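Local coordinates for protein flap endonuclease 1 (Desulfurococcus amylolyticus, PDB 3ORY) that probably cleaves the 5' flaps of branched DNA as a structure-specific nuclease of the XPG/FEN1 family, as in DNA replication and repair, at residues A[71-83]-A[145-158]. Numbering follows the deposited sequence.
Sequences HLSGLFYRTINIV and MVRDAKSLLDAMGI
M145 lays its bent thioether over the H71 ring: methyl CE sits 3.9 Å from the ring centroid, almost on the normal, a CH-pi contact, while L72 CG lies against the opposite face, toward the rim. At the ring edge, in plane, H71 NE2 hydrogen-bonds to a water 2.8 Å away, which donates in turn to D148 OD2 and so links the two helices through polar groups. With H71 cut back to an alanine, M145 CE is likely to lose the ring it rests on, and the water its bond to helix 70-84. A second methionine-ring contact, this one through sulfur and of Met-aromatic type, lies near the other end, where M156 SD approaches the F76 ring at its edge, 3.9 Å from CD1. The chain of M156 then turns at chi3 (70°), bringing CE to T79 CB and I80 CG1. Between the two methionines the packing is aliphatic. L75, with CG anti to the backbone N (chi1 -167°), pushes CD2 to 3.6 Å from A149 CB and against L153, whose side chain crosses it at about a right angle; L152 CD2 lies against backbone atoms L72 O and F76 N, and beside F76 CB. T79 CG2 and I158 CG1 meet tip to tip at 3.9 Å, just past G157, whose positive phi closes the helix in a Schellman motif. Segments 71-83 and 145-156 run in nearly the same direction, crossing at -24°; their helices flank parallel strands 88-93 and 160-162 in the alpha/beta core of the PIN-like nuclease fold.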
# COMPACT_ATOMS: atom_id res chain seq x y z
N HIS A 71 9.20 9.40 2.32
CA HIS A 71 9.15 7.96 2.06
C HIS A 71 10.20 7.22 2.88
O HIS A 71 9.95 6.11 3.36
CB HIS A 71 9.36 7.69 0.56
CG HIS A 71 10.64 8.23 0.03
ND1 HIS A 71 10.97 9.57 0.10
CD2 HIS A 71 11.68 7.62 -0.59
CE1 HIS A 71 12.16 9.76 -0.44
NE2 HIS A 71 12.61 8.59 -0.88
N LEU A 72 11.37 7.83 3.03
CA LEU A 72 12.46 7.25 3.82
C LEU A 72 12.18 7.34 5.31
O LEU A 72 12.54 6.43 6.05
CB LEU A 72 13.80 7.94 3.51
CG LEU A 72 14.30 7.82 2.08
CD1 LEU A 72 15.55 8.65 1.86
CD2 LEU A 72 14.54 6.35 1.68
N SER A 73 11.57 8.44 5.75
CA SER A 73 11.20 8.61 7.14
C SER A 73 10.17 7.57 7.58
O SER A 73 10.35 6.88 8.59
CB SER A 73 10.65 10.02 7.37
OG SER A 73 10.45 10.24 8.74
N GLY A 74 9.11 7.45 6.80
CA GLY A 74 8.12 6.39 7.00
C GLY A 74 8.73 5.00 6.99
O GLY A 74 8.49 4.20 7.91
N LEU A 75 9.53 4.71 5.97
CA LEU A 75 10.11 3.39 5.86
C LEU A 75 10.98 3.05 7.08
O LEU A 75 10.93 1.94 7.60
CB LEU A 75 10.91 3.25 4.57
CG LEU A 75 11.34 1.84 4.14
CD1 LEU A 75 10.14 0.95 3.87
CD2 LEU A 75 12.19 1.94 2.90
N PHE A 76 11.78 4.01 7.52
CA PHE A 76 12.63 3.83 8.69
C PHE A 76 11.81 3.60 9.97
O PHE A 76 11.88 2.53 10.58
CB PHE A 76 13.57 5.03 8.85
CG PHE A 76 14.51 4.93 10.02
CD1 PHE A 76 15.47 3.92 10.09
CD2 PHE A 76 14.47 5.88 11.04
CE1 PHE A 76 16.36 3.85 11.18
CE2 PHE A 76 15.35 5.82 12.13
CZ PHE A 76 16.30 4.80 12.19
N TYR A 77 11.02 4.59 10.34
CA TYR A 77 10.33 4.56 11.63
C TYR A 77 9.23 3.51 11.72
O TYR A 77 9.07 2.87 12.76
CB TYR A 77 9.80 5.95 12.01
CG TYR A 77 10.93 6.92 12.34
CD1 TYR A 77 11.71 6.74 13.49
CD2 TYR A 77 11.21 8.01 11.52
CE1 TYR A 77 12.75 7.62 13.81
CE2 TYR A 77 12.25 8.90 11.83
CZ TYR A 77 13.01 8.69 12.97
OH TYR A 77 14.04 9.56 13.27
N ARG A 78 8.48 3.32 10.63
CA ARG A 78 7.41 2.32 10.62
C ARG A 78 7.98 0.90 10.65
O ARG A 78 7.43 0.04 11.35
CB ARG A 78 6.50 2.50 9.41
CG ARG A 78 5.42 1.42 9.24
CD ARG A 78 4.44 1.40 10.42
NE ARG A 78 3.85 2.72 10.68
CZ ARG A 78 2.71 2.91 11.35
NH1 ARG A 78 2.02 1.87 11.80
NH2 ARG A 78 2.24 4.13 11.54
N THR A 79 9.06 0.66 9.92
CA THR A 79 9.68 -0.67 9.91
C THR A 79 10.22 -1.02 11.30
O THR A 79 10.09 -2.16 11.74
CB THR A 79 10.79 -0.81 8.85
OG1 THR A 79 10.23 -0.55 7.56
CG2 THR A 79 11.37 -2.23 8.85
N ILE A 80 10.83 -0.04 11.96
CA ILE A 80 11.28 -0.19 13.35
C ILE A 80 10.12 -0.61 14.25
O ILE A 80 10.24 -1.57 15.00
CB ILE A 80 11.96 1.09 13.90
CG1 ILE A 80 13.29 1.31 13.19
CG2 ILE A 80 12.21 0.98 15.43
CD1 ILE A 80 14.00 2.59 13.61
N ASN A 81 9.00 0.11 14.14
CA ASN A 81 7.80 -0.20 14.95
C ASN A 81 7.28 -1.60 14.73
O ASN A 81 6.87 -2.28 15.67
CB ASN A 81 6.67 0.77 14.63
CG ASN A 81 6.90 2.14 15.20
OD1 ASN A 81 7.35 2.31 16.35
ND2 ASN A 81 6.55 3.15 14.40
N ILE A 82 7.29 -2.01 13.46
CA ILE A 82 6.81 -3.33 13.05
C ILE A 82 7.68 -4.41 13.69
O ILE A 82 7.18 -5.36 14.29
CB ILE A 82 6.77 -3.42 11.50
CG1 ILE A 82 5.59 -2.61 10.97
CG2 ILE A 82 6.66 -4.85 11.03
CD1 ILE A 82 5.57 -2.48 9.45
N VAL A 83 8.99 -4.24 13.58
CA VAL A 83 9.96 -5.13 14.24
C VAL A 83 9.81 -5.14 15.78
O VAL A 83 9.86 -6.21 16.39
CB VAL A 83 11.41 -4.79 13.82
CG1 VAL A 83 12.43 -5.52 14.69
CG2 VAL A 83 11.63 -5.14 12.33
N MET A 145 13.84 7.20 -5.73
CA MET A 145 13.30 7.02 -4.38
C MET A 145 13.17 5.52 -4.02
O MET A 145 13.42 5.12 -2.88
CB MET A 145 11.95 7.72 -4.22
CG MET A 145 12.05 9.25 -4.35
SD MET A 145 10.50 10.03 -4.84
CE MET A 145 9.49 9.66 -3.44
N VAL A 146 12.80 4.71 -5.02
CA VAL A 146 12.73 3.26 -4.84
C VAL A 146 14.14 2.69 -4.57
O VAL A 146 14.32 1.89 -3.65
CB VAL A 146 12.06 2.56 -6.06
CG1 VAL A 146 12.18 1.03 -5.96
CG2 VAL A 146 10.58 2.99 -6.16
N ARG A 147 15.11 3.12 -5.36
CA ARG A 147 16.51 2.74 -5.15
C ARG A 147 16.96 3.07 -3.72
O ARG A 147 17.54 2.22 -3.05
CB ARG A 147 17.40 3.44 -6.17
CG ARG A 147 18.90 3.19 -6.04
CD ARG A 147 19.64 3.61 -7.34
NE ARG A 147 19.10 2.89 -8.51
CZ ARG A 147 18.42 3.46 -9.51
NH1 ARG A 147 18.19 4.77 -9.52
NH2 ARG A 147 17.97 2.71 -10.52
N ASP A 148 16.69 4.29 -3.26
CA ASP A 148 17.06 4.69 -1.90
C ASP A 148 16.37 3.87 -0.83
O ASP A 148 16.98 3.51 0.18
CB ASP A 148 16.81 6.19 -1.68
CG ASP A 148 17.75 7.07 -2.52
OD1 ASP A 148 18.80 6.56 -2.97
OD2 ASP A 148 17.42 8.25 -2.75
N ALA A 149 15.09 3.55 -1.07
CA ALA A 149 14.32 2.70 -0.16
C ALA A 149 14.95 1.32 -0.02
O ALA A 149 15.07 0.79 1.09
CB ALA A 149 12.86 2.58 -0.63
N LYS A 150 15.35 0.73 -1.15
CA LYS A 150 16.03 -0.56 -1.15
C LYS A 150 17.36 -0.46 -0.38
O LYS A 150 17.65 -1.33 0.43
CB LYS A 150 16.26 -1.06 -2.58
CG LYS A 150 14.99 -1.51 -3.30
CD LYS A 150 15.24 -1.75 -4.79
CE LYS A 150 13.95 -2.24 -5.45
NZ LYS A 150 14.14 -2.41 -6.93
N SER A 151 18.14 0.59 -0.63
CA SER A 151 19.40 0.80 0.08
C SER A 151 19.19 0.93 1.58
O SER A 151 19.97 0.39 2.37
CB SER A 151 20.13 2.05 -0.43
OG SER A 151 20.52 1.88 -1.78
N LEU A 152 18.14 1.65 1.98
CA LEU A 152 17.85 1.81 3.41
C LEU A 152 17.51 0.46 4.08
O LEU A 152 18.01 0.15 5.16
CB LEU A 152 16.72 2.83 3.64
CG LEU A 152 16.27 3.01 5.10
CD1 LEU A 152 17.42 3.55 5.99
CD2 LEU A 152 15.04 3.90 5.18
N LEU A 153 16.66 -0.33 3.42
CA LEU A 153 16.30 -1.64 3.95
C LEU A 153 17.52 -2.54 4.09
O LEU A 153 17.67 -3.21 5.12
CB LEU A 153 15.20 -2.31 3.10
CG LEU A 153 13.86 -1.54 3.07
CD1 LEU A 153 12.94 -2.08 1.98
CD2 LEU A 153 13.16 -1.56 4.43
N ASP A 154 18.40 -2.54 3.07
CA ASP A 154 19.68 -3.25 3.14
C ASP A 154 20.46 -2.85 4.40
O ASP A 154 20.93 -3.72 5.15
CB ASP A 154 20.57 -2.97 1.91
CG ASP A 154 19.99 -3.54 0.62
OD1 ASP A 154 19.03 -4.33 0.67
OD2 ASP A 154 20.51 -3.18 -0.46
N ALA A 155 20.60 -1.55 4.62
CA ALA A 155 21.29 -1.04 5.82
C ALA A 155 20.63 -1.50 7.12
O ALA A 155 21.32 -1.74 8.13
CB ALA A 155 21.40 0.47 5.76
N MET A 156 19.30 -1.62 7.11
CA MET A 156 18.53 -2.04 8.30
C MET A 156 18.51 -3.56 8.50
O MET A 156 18.06 -4.04 9.54
CB MET A 156 17.08 -1.52 8.21
CG MET A 156 16.92 0.00 8.22
SD MET A 156 15.19 0.55 8.06
CE MET A 156 14.52 0.07 9.65
N GLY A 157 19.00 -4.31 7.52
CA GLY A 157 19.01 -5.77 7.60
C GLY A 157 17.66 -6.40 7.28
O GLY A 157 17.42 -7.58 7.60
N ILE A 158 16.80 -5.63 6.62
CA ILE A 158 15.45 -6.05 6.27
C ILE A 158 15.41 -6.55 4.83
O ILE A 158 15.79 -5.83 3.91
CB ILE A 158 14.44 -4.90 6.48
CG1 ILE A 158 14.46 -4.41 7.95
CG2 ILE A 158 13.03 -5.31 6.03
CD1 ILE A 158 13.94 -5.44 8.99
O HOH W 1 15.04 9.19 -2.13